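NanU sialic acid binding protein (Bacteroides fragilis, PDB 4L7T) probably binds sialic acid with high affinity at the outer membrane, as a SusD-family partner of the transporter NanO. Local coordinates at residues T429-G437 against G448-I456; R470-A479 against R485-W495. All coordinates share one frame; numbering follows the deposited sequence.

Overall arrangement
Both contacts are partly buried, but they differ in chemistry. Interaction 1 lies farther out, its centre about 24 Å from the centre of the chain against about 16 Å for interaction 2, and it joins a loop to the turn that starts helix 452-463 through two direct hydrogen bonds and buried carboxylates. Interaction 2 packs helix 470-477 against the irregular segment that follows helix 479-485; no direct hydrogen bond crosses it, and apolar packing with one water takes that place. Helices 452-463 and 470-477 follow each other in the chain. A salt bridge from Glu454 OE1 to Arg485 NH1 (2.9 Å) and packing of Leu453 on Leu477 connect the two contacts, whose centres are about 23 Å apart.

Interaction 1 (T429-G437 against G448-I456)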
loop_
_atom_site.group_PDB
_atom_site.type_symbol
_atom_site.label_atom_id
_atom_site.label_comp_id
_atom_site.label_asym_id
_atom_site.label_seq_id
_atom_site.Cartn_x
_atom_site.Cartn_y
_atom_site.Cartn_z
ATOM N N THR A 429 23.856 9.285 -17.063
ATOM C CA THR A 429 22.499 9.889 -17.144
ATOM C C THR A 429 21.385 9.321 -16.205
ATOM O O THR A 429 20.374 9.994 -16.018
ATOM C CB THR A 429 21.939 9.854 -18.567
ATOM O OG1 THR A 429 21.858 8.501 -18.992
ATOM C CG2 THR A 429 22.839 10.739 -19.556
ATOM N N LEU A 430 21.567 8.095 -15.709
ATOM C CA LEU A 430 20.495 7.384 -14.990
ATOM C C LEU A 430 20.766 7.245 -13.511
ATOM O O LEU A 430 19.813 7.173 -12.701
ATOM C CB LEU A 430 20.239 6.007 -15.589
ATOM C CG LEU A 430 19.853 6.030 -17.066
ATOM C CD1 LEU A 430 19.661 4.602 -17.528
ATOM C CD2 LEU A 430 18.549 6.861 -17.282
ATOM N N ALA A 431 22.046 7.173 -13.122
ATOM C CA ALA A 431 22.331 7.016 -11.714
ATOM C C ALA A 431 22.138 8.306 -10.943
ATOM O O ALA A 431 22.446 9.412 -11.464
ATOM C CB ALA A 431 23.807 6.446 -11.548
ATOM N N TYR A 432 21.678 8.238 -9.680
ATOM C CA TYR A 432 21.574 9.409 -8.835
ATOM C C TYR A 432 22.983 9.983 -8.567
ATOM O O TYR A 432 23.904 9.182 -8.278
ATOM C CB TYR A 432 20.889 9.033 -7.517
ATOM C CG TYR A 432 20.775 10.160 -6.517
ATOM C CD1 TYR A 432 19.697 11.096 -6.603
ATOM C CD2 TYR A 432 21.780 10.382 -5.563
ATOM C CE1 TYR A 432 19.590 12.147 -5.732
ATOM C CE2 TYR A 432 21.647 11.414 -4.596
ATOM C CZ TYR A 432 20.557 12.347 -4.749
ATOM O OH TYR A 432 20.395 13.366 -3.838
ATOM N N PRO A 433 23.164 11.328 -8.691
ATOM C CA PRO A 433 22.162 12.387 -8.897
ATOM C C PRO A 433 22.135 13.000 -10.300
ATOM O O PRO A 433 21.862 14.214 -10.427
ATOM C CB PRO A 433 22.603 13.457 -7.930
ATOM C CG PRO A 433 24.211 13.412 -8.151
ATOM C CD PRO A 433 24.505 11.895 -8.380
ATOM N N ASN A 434 22.315 12.160 -11.303
ATOM C CA ASN A 434 22.422 12.561 -12.710
ATOM C C ASN A 434 21.129 12.465 -13.520
ATOM O O ASN A 434 21.123 12.790 -14.732
ATOM C CB ASN A 434 23.455 11.696 -13.419
ATOM C CG ASN A 434 24.814 11.623 -12.677
ATOM O OD1 ASN A 434 25.517 10.573 -12.738
ATOM N ND2 ASN A 434 25.123 12.644 -11.928
ATOM N N ASP A 435 20.033 11.957 -12.925
ATOM C CA ASP A 435 18.806 11.782 -13.704
ATOM C C ASP A 435 18.011 13.099 -13.634
ATOM O O ASP A 435 17.273 13.406 -12.661
ATOM C CB ASP A 435 18.029 10.544 -13.197
ATOM C CG ASP A 435 16.652 10.387 -13.808
ATOM O OD1 ASP A 435 16.297 11.078 -14.831
ATOM O OD2 ASP A 435 15.880 9.549 -13.244
ATOM N N LYS A 436 18.292 13.943 -14.645
ATOM C CA LYS A 436 17.791 15.307 -14.666
ATOM C C LYS A 436 17.710 15.812 -16.122
ATOM O O LYS A 436 17.997 15.071 -17.082
ATOM C CB LYS A 436 18.561 16.194 -13.712
ATOM C CG LYS A 436 20.066 16.283 -13.999
ATOM C CD LYS A 436 20.782 16.924 -12.813
ATOM C CE LYS A 436 22.268 17.035 -13.130
ATOM N NZ LYS A 436 22.933 18.096 -12.290
ATOM N N GLY A 437 17.226 17.018 -16.309
ATOM C CA GLY A 437 17.238 17.586 -17.655
ATOM C C GLY A 437 15.895 17.609 -18.347
ATOM O O GLY A 437 14.840 17.773 -17.695
ATOM N N GLY A 448 13.747 16.618 -11.498
ATOM C CA GLY A 448 15.082 16.047 -11.579
ATOM C C GLY A 448 15.738 15.751 -10.226
ATOM O O GLY A 448 15.274 16.153 -9.132
ATOM N N ASP A 449 16.872 15.031 -10.325
ATOM C CA ASP A 449 17.635 14.650 -9.141
ATOM C C ASP A 449 18.294 15.788 -8.356
ATOM O O ASP A 449 18.824 15.525 -7.256
ATOM C CB ASP A 449 18.763 13.621 -9.484
ATOM C CG ASP A 449 18.265 12.204 -9.772
ATOM O OD1 ASP A 449 17.065 11.875 -9.631
ATOM O OD2 ASP A 449 19.109 11.387 -10.215
ATOM N N GLU A 450 18.229 17.063 -8.823
ATOM C CA GLU A 450 18.886 18.129 -8.109
ATOM C C GLU A 450 18.358 18.352 -6.755
ATOM O O GLU A 450 18.994 19.027 -5.955
ATOM C CB GLU A 450 18.773 19.505 -8.789
ATOM C CG GLU A 450 18.552 19.536 -10.267
ATOM C CD GLU A 450 17.160 19.087 -10.696
ATOM O OE1 GLU A 450 16.092 19.752 -10.448
ATOM O OE2 GLU A 450 17.175 18.093 -11.369
ATOM N N ASP A 451 17.183 17.795 -6.410
ATOM C CA ASP A 451 16.728 17.949 -5.062
ATOM C C ASP A 451 16.546 16.521 -4.495
ATOM O O ASP A 451 15.873 15.736 -5.145
ATOM C CB ASP A 451 15.377 18.668 -4.970
ATOM C CG ASP A 451 14.918 18.779 -3.548
ATOM O OD1 ASP A 451 15.450 19.565 -2.729
ATOM O OD2 ASP A 451 13.994 17.983 -3.127
ATOM N N PRO A 452 17.195 16.196 -3.361
ATOM C CA PRO A 452 17.162 14.788 -2.832
ATOM C C PRO A 452 15.734 14.291 -2.562
ATOM O O PRO A 452 15.392 13.172 -2.996
ATOM C CB PRO A 452 17.971 14.872 -1.544
ATOM C CG PRO A 452 19.009 15.925 -1.845
ATOM C CD PRO A 452 18.293 16.970 -2.745
ATOM N N LEU A 453 14.926 15.107 -1.900
ATOM C CA LEU A 453 13.549 14.653 -1.623
ATOM C C LEU A 453 12.731 14.460 -2.898
ATOM O O LEU A 453 11.937 13.494 -2.982
ATOM C CB LEU A 453 12.832 15.580 -0.644
ATOM C CG LEU A 453 13.356 15.602 0.810
ATOM C CD1 LEU A 453 12.606 16.597 1.668
ATOM C CD2 LEU A 453 13.272 14.205 1.481
ATOM N N GLU A 454 12.795 15.376 -3.882
ATOM C CA GLU A 454 12.194 15.060 -5.186
ATOM C C GLU A 454 12.720 13.829 -5.865
ATOM O O GLU A 454 11.931 13.178 -6.472
ATOM C CB GLU A 454 12.189 16.287 -6.179
ATOM C CG GLU A 454 11.509 17.512 -5.580
ATOM C CD GLU A 454 9.971 17.434 -5.665
ATOM O OE1 GLU A 454 9.474 16.586 -6.454
ATOM O OE2 GLU A 454 9.279 18.238 -4.983
ATOM N N ALA A 455 14.048 13.520 -5.778
ATOM C CA ALA A 455 14.574 12.333 -6.424
ATOM C C ALA A 455 13.933 11.064 -5.771
ATOM O O ALA A 455 13.589 10.141 -6.477
ATOM C CB ALA A 455 16.084 12.271 -6.283
ATOM N N ILE A 456 13.792 11.122 -4.481
ATOM C CA ILE A 456 13.203 10.000 -3.701
ATOM C C ILE A 456 11.690 9.922 -3.975
ATOM O O ILE A 456 11.168 8.817 -4.132
ATOM C CB ILE A 456 13.492 10.130 -2.220
ATOM C CG1 ILE A 456 15.015 9.961 -2.011
ATOM C CG2 ILE A 456 12.727 9.020 -1.354
ATOM C CD1 ILE A 456 15.559 10.397 -0.636
HETATM O O HOH W 1 20.417 15.989 -5.179
HETATM O O HOH W 2 16.265 18.584 -14.208
#
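Asp435 and Asp449 are joined by two hydrogen bonds, one from backbone N to carboxylate and one from backbone N to carbonyl. Asp435 N donates to Asp449 OD2 over 2.9 Å, meeting the oxygen from above the carboxylate plane, 60° out of it. In return Asp449 N reaches Asp435 O, also at 2.9 Å. Asp449 points its CB at the loop, and a chi1 of -74°, with CG beside its own backbone N, puts the carboxylate next to Asp435 N. The two acidic groups come near each other, OD2 of Asp435 being 4.5 Å from OD1 of Asp449, and four basic residues probably offset the like charges: Arg414 and Lys458 form salt bridges with Asp449, Arg334 and Arg462 with Asp435, which also bonds to Tyr440 OH.

Through the two backbone-donated bonds the loop 431-437 holds, at Asp449, the type I beta turn from Gly448 to Asp451, just ahead of the start of helix 452-463. Asp451 is the N-cap of that helix, its OD2 accepting from Glu454 N at 3.0 Å. A water extends the link, bridging Tyr432 OH to Asp449 O; a second water links Gly437 N to Glu450 OE2.

Packing surrounds the bonds. Pro433, after a cis peptide, lays CB over the centre of the Tyr432 ring, 3.7 Å above its plane. With CG anti to N (chi1 177°), the ring reaches across Asp449, CD1 lying 3.6 Å from Asp449 CG, to the first turn of the helix: CE1 meets Ala455 CB at 3.6 Å, and OH lies 3.5 Å from Pro452 CG.

Interaction 2 (R470-A479 against R485-W495); sequences RWYDLRLLGA and RTSAVATRLLW. With NA (sodium ion), chain F; EDO (1,2-ethanediol), chain D; ACT (acetate ion), chain B.
In this SusD-family protein, helix 470-477 and the irregular segment 485-495 are joined by the short helix 479-485, and the segment returns alongside the first helix after passing a sodium site. Thr486 O binds the sodium ion at 2.4 Å, together with Thr483 O and three waters. One of these waters also donates to Ala488 O, while Thr486 OG1, also hydrogen-bonded to Val482 O, accepts from Ala488 N in an ST turn, so Thr486 and Ala488 are tied both directly and through the sodium and its water.

Trp471 and Leu493 carry the contact. With CG anti to the backbone N (chi1 170°), the indole reaches into the bend of the segment and is met at its edge, in plane, by Ala488 CB, 3.6 Å from CH2, and by Leu493 O. No hydrogen bond crosses directly; one water instead accepts from Trp471 NE1 (3.0 Å) and Arg475 NE and donates to Leu493 O, satisfying all three polar atoms. Arg475 lays its CG over one face of the indole; bends at chi2 and chi3 then bring its guanidinium under Leu493 CB, 3.7 Å above the plane and toward the rim. Arg475 NH2 touches Leu494 CD2 at 3.6 Å and hydrogen-bonds to Arg144 O. Ala479 CB packs on Leu493 CD1 (4.1 Å) and Ala490 CB.

Toward the sodium site, Leu474 CD1 and Thr486 CG2 meet tip to tip at 3.8 Å. Arg470 NH2 lies 3.5 Å from Arg485 CD, the two chains crossing at about a right angle; Asp63 pairs with the first arginine and Glu454 with the second.

Val482 of helix 479-485 touches Trp471, Leu474, Ala488 and Leu493, helix 452-463 packs against Leu474 through Leu457, and Trp219 of helix 206-223 lies against Arg475.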
loop_
_atom_site.group_PDB
_atom_site.type_symbol
_atom_site.label_atom_id
_atom_site.label_comp_id
_atom_site.label_asym_id
_atom_site.label_seq_id
_atom_site.Cartn_x
_atom_site.Cartn_y
_atom_site.Cartn_z
ATOM N N ARG A 470 1.546 6.527 -3.029
ATOM C CA ARG A 470 1.820 7.908 -3.588
ATOM C C ARG A 470 1.184 8.996 -2.677
ATOM O O ARG A 470 1.818 10.037 -2.440
ATOM C CB ARG A 470 1.321 7.970 -5.027
ATOM C CG ARG A 470 1.530 9.379 -5.698
ATOM C CD ARG A 470 2.953 9.867 -5.726
ATOM N NE ARG A 470 2.973 11.008 -6.656
ATOM C CZ ARG A 470 4.125 11.602 -7.035
ATOM N NH1 ARG A 470 5.307 11.202 -6.526
ATOM N NH2 ARG A 470 4.052 12.583 -7.950
ATOM N N TRP A 471 -0.106 8.835 -2.357
ATOM C CA TRP A 471 -0.788 9.835 -1.512
ATOM C C TRP A 471 -0.112 9.969 -0.174
ATOM O O TRP A 471 0.215 11.125 0.291
ATOM C CB TRP A 471 -2.272 9.536 -1.415
ATOM C CG TRP A 471 -3.007 10.343 -0.393
ATOM C CD1 TRP A 471 -3.362 9.941 0.870
ATOM C CD2 TRP A 471 -3.513 11.689 -0.552
ATOM N NE1 TRP A 471 -4.059 10.980 1.547
ATOM C CE2 TRP A 471 -4.121 12.058 0.702
ATOM C CE3 TRP A 471 -3.464 12.638 -1.617
ATOM C CZ2 TRP A 471 -4.729 13.310 0.912
ATOM C CZ3 TRP A 471 -4.044 13.914 -1.381
ATOM C CH2 TRP A 471 -4.645 14.224 -0.138
ATOM N N TYR A 472 0.220 8.831 0.451
ATOM C CA TYR A 472 0.894 8.959 1.753
ATOM C C TYR A 472 2.355 9.533 1.616
ATOM O O TYR A 472 2.792 10.177 2.602
ATOM C CB TYR A 472 0.960 7.569 2.403
ATOM C CG TYR A 472 -0.300 7.086 3.058
ATOM C CD1 TYR A 472 -1.142 7.948 3.741
ATOM C CD2 TYR A 472 -0.608 5.694 3.024
ATOM C CE1 TYR A 472 -2.246 7.420 4.453
ATOM C CE2 TYR A 472 -1.721 5.157 3.731
ATOM C CZ TYR A 472 -2.486 6.051 4.476
ATOM O OH TYR A 472 -3.550 5.566 5.176
ATOM N N ASP A 473 3.019 9.334 0.476
ATOM C CA ASP A 473 4.406 9.844 0.272
ATOM C C ASP A 473 4.346 11.397 0.189
ATOM O O ASP A 473 5.147 12.079 0.857
ATOM C CB ASP A 473 5.024 9.305 -0.972
ATOM C CG ASP A 473 5.421 7.782 -0.849
ATOM O OD1 ASP A 473 5.425 7.213 0.261
ATOM O OD2 ASP A 473 5.752 7.199 -1.891
ATOM N N LEU A 474 3.365 11.905 -0.547
ATOM C CA LEU A 474 3.170 13.369 -0.614
ATOM C C LEU A 474 2.766 13.887 0.726
ATOM O O LEU A 474 3.320 14.903 1.144
ATOM C CB LEU A 474 2.135 13.791 -1.685
ATOM C CG LEU A 474 2.553 13.383 -3.099
ATOM C CD1 LEU A 474 1.459 13.660 -4.116
ATOM C CD2 LEU A 474 3.794 14.189 -3.583
ATOM N N ARG A 475 1.825 13.231 1.384
ATOM C CA ARG A 475 1.346 13.713 2.693
ATOM C C ARG A 475 2.463 13.770 3.717
ATOM O O ARG A 475 2.486 14.681 4.539
ATOM C CB ARG A 475 0.247 12.793 3.287
ATOM C CG ARG A 475 -1.092 13.005 2.586
ATOM C CD ARG A 475 -2.005 14.066 3.269
ATOM N NE ARG A 475 -2.473 13.624 4.562
ATOM C CZ ARG A 475 -2.255 14.155 5.749
ATOM N NH1 ARG A 475 -1.469 15.210 5.915
ATOM N NH2 ARG A 475 -2.793 13.576 6.802
ATOM N N LEU A 476 3.364 12.781 3.722
ATOM C CA LEU A 476 4.429 12.822 4.735
ATOM C C LEU A 476 5.260 14.126 4.539
ATOM O O LEU A 476 5.660 14.796 5.486
ATOM C CB LEU A 476 5.317 11.547 4.597
ATOM C CG LEU A 476 6.696 11.689 5.278
ATOM C CD1 LEU A 476 6.467 11.590 6.744
ATOM C CD2 LEU A 476 7.598 10.519 4.757
ATOM N N LEU A 477 5.537 14.466 3.292
ATOM C CA LEU A 477 6.449 15.606 3.048
ATOM C C LEU A 477 5.808 16.943 3.344
ATOM O O LEU A 477 6.527 17.888 3.732
ATOM C CB LEU A 477 7.063 15.548 1.693
ATOM C CG LEU A 477 8.117 14.403 1.617
ATOM C CD1 LEU A 477 8.829 14.443 0.318
ATOM C CD2 LEU A 477 9.130 14.398 2.718
ATOM N N GLY A 478 4.497 17.015 3.119
ATOM C CA GLY A 478 3.694 18.145 3.649
ATOM C C GLY A 478 2.713 18.739 2.643
ATOM O O GLY A 478 2.651 18.366 1.453
ATOM N N ALA A 479 1.899 19.638 3.181
ATOM C CA ALA A 479 0.750 20.172 2.466
ATOM C C ALA A 479 1.172 20.778 1.133
ATOM O O ALA A 479 0.445 20.610 0.137
ATOM C CB ALA A 479 -0.002 21.216 3.351
ATOM N N ARG A 485 0.834 18.831 -6.470
ATOM C CA ARG A 485 0.640 17.765 -7.437
ATOM C C ARG A 485 -0.752 17.160 -7.434
ATOM O O ARG A 485 -1.057 16.286 -8.275
ATOM C CB ARG A 485 1.739 16.694 -7.306
ATOM C CG ARG A 485 3.092 17.212 -7.853
ATOM C CD ARG A 485 4.074 16.082 -8.057
ATOM N NE ARG A 485 5.297 16.492 -8.754
ATOM C CZ ARG A 485 6.511 16.558 -8.193
ATOM N NH1 ARG A 485 6.666 16.309 -6.898
ATOM N NH2 ARG A 485 7.557 16.828 -8.967
ATOM N N THR A 486 -1.610 17.547 -6.510
ATOM C CA THR A 486 -2.960 16.936 -6.469
ATOM C C THR A 486 -4.024 18.012 -6.465
ATOM O O THR A 486 -3.703 19.202 -6.211
ATOM C CB THR A 486 -3.144 16.047 -5.218
ATOM O OG1 THR A 486 -3.429 16.838 -4.071
ATOM C CG2 THR A 486 -1.890 15.167 -4.919
ATOM N N SER A 487 -5.288 17.608 -6.590
ATOM C CA SER A 487 -6.368 18.589 -6.406
ATOM C C SER A 487 -6.879 18.818 -4.997
ATOM O O SER A 487 -7.872 19.536 -4.779
ATOM C CB SER A 487 -7.540 18.145 -7.279
ATOM O OG SER A 487 -7.866 16.791 -7.001
ATOM N N ALA A 488 -6.228 18.189 -4.002
ATOM C CA ALA A 488 -6.592 18.319 -2.597
ATOM C C ALA A 488 -6.227 19.696 -2.122
ATOM O O ALA A 488 -5.223 20.250 -2.580
ATOM C CB ALA A 488 -5.848 17.267 -1.714
ATOM N N VAL A 489 -7.016 20.217 -1.181
ATOM C CA VAL A 489 -6.632 21.521 -0.575
ATOM C C VAL A 489 -6.166 21.327 0.864
ATOM O O VAL A 489 -6.488 20.338 1.508
ATOM C CB VAL A 489 -7.836 22.504 -0.674
ATOM C CG1 VAL A 489 -8.198 22.754 -2.164
ATOM C CG2 VAL A 489 -9.022 21.989 0.090
ATOM N N ALA A 490 -5.405 22.285 1.398
ATOM C CA ALA A 490 -4.767 22.105 2.685
ATOM C C ALA A 490 -5.720 21.926 3.846
ATOM O O ALA A 490 -5.329 21.344 4.845
ATOM C CB ALA A 490 -3.780 23.287 2.950
ATOM N N THR A 491 -6.980 22.384 3.728
ATOM C CA THR A 491 -7.918 22.186 4.791
ATOM C C THR A 491 -8.622 20.877 4.769
ATOM O O THR A 491 -9.353 20.569 5.685
ATOM C CB THR A 491 -9.019 23.324 4.829
ATOM O OG1 THR A 491 -9.558 23.446 3.506
ATOM C CG2 THR A 491 -8.321 24.604 5.169
ATOM N N ARG A 492 -8.408 20.056 3.723
ATOM C CA ARG A 492 -9.146 18.827 3.539
ATOM C C ARG A 492 -8.193 17.672 3.212
ATOM O O ARG A 492 -8.477 16.868 2.280
ATOM C CB ARG A 492 -10.221 19.006 2.421
ATOM C CG ARG A 492 -11.221 20.185 2.763
ATOM C CD ARG A 492 -12.538 20.114 2.011
ATOM N NE ARG A 492 -12.462 20.297 0.572
ATOM C CZ ARG A 492 -12.518 21.453 -0.076
ATOM N NH1 ARG A 492 -12.590 22.606 0.595
ATOM N NH2 ARG A 492 -12.464 21.437 -1.416
ATOM N N LEU A 493 -7.078 17.616 3.920
ATOM C CA LEU A 493 -6.108 16.484 3.711
ATOM C C LEU A 493 -6.601 15.233 4.372
ATOM O O LEU A 493 -6.281 14.124 3.887
ATOM C CB LEU A 493 -4.730 16.848 4.265
ATOM C CG LEU A 493 -4.111 18.089 3.601
ATOM C CD1 LEU A 493 -2.794 18.374 4.264
ATOM C CD2 LEU A 493 -3.949 17.977 2.049
ATOM N N LEU A 494 -7.360 15.343 5.460
ATOM C CA LEU A 494 -8.002 14.164 6.041
ATOM C C LEU A 494 -9.226 13.709 5.244
ATOM O O LEU A 494 -9.593 14.401 4.292
ATOM C CB LEU A 494 -8.342 14.432 7.491
ATOM C CG LEU A 494 -7.141 14.791 8.302
ATOM C CD1 LEU A 494 -7.625 15.192 9.707
ATOM C CD2 LEU A 494 -6.066 13.628 8.372
ATOM N N TRP A 495 -9.875 12.599 5.634
ATOM C CA TRP A 495 -11.083 12.104 4.987
ATOM C C TRP A 495 -12.288 12.473 5.853
ATOM O O TRP A 495 -12.203 12.501 7.081
ATOM C CB TRP A 495 -11.008 10.571 4.920
ATOM C CG TRP A 495 -9.979 10.033 3.946
ATOM C CD1 TRP A 495 -8.641 10.114 4.037
ATOM C CD2 TRP A 495 -10.244 9.340 2.723
ATOM N NE1 TRP A 495 -8.039 9.550 2.924
ATOM C CE2 TRP A 495 -9.008 9.063 2.116
ATOM C CE3 TRP A 495 -11.414 8.926 2.067
ATOM C CZ2 TRP A 495 -8.900 8.335 0.948
ATOM C CZ3 TRP A 495 -11.301 8.259 0.875
ATOM C CH2 TRP A 495 -10.043 7.974 0.314
HETATM NA NA NA F . -3.400 21.610 -6.432
HETATM C C1 EDO D . 3.389 5.546 -6.317
HETATM O O1 EDO D . 3.503 5.489 -7.813
HETATM C C2 EDO D . 4.466 5.606 -5.199
HETATM O O2 EDO D . 4.849 6.771 -4.347
HETATM C C ACT B . 3.649 20.776 6.205
HETATM O O ACT B . 4.206 19.673 6.553
HETATM O OXT ACT B . 2.410 20.783 5.865
HETATM C CH3 ACT B . 4.488 22.018 6.182
HETATM O O HOH W 3 -4.760 11.892 4.313
HETATM O O HOH W 4 -4.747 21.906 -4.836
HETATM O O HOH W 5 -2.415 20.990 -8.398
HETATM O O HOH W 6 -5.287 21.941 -7.895
#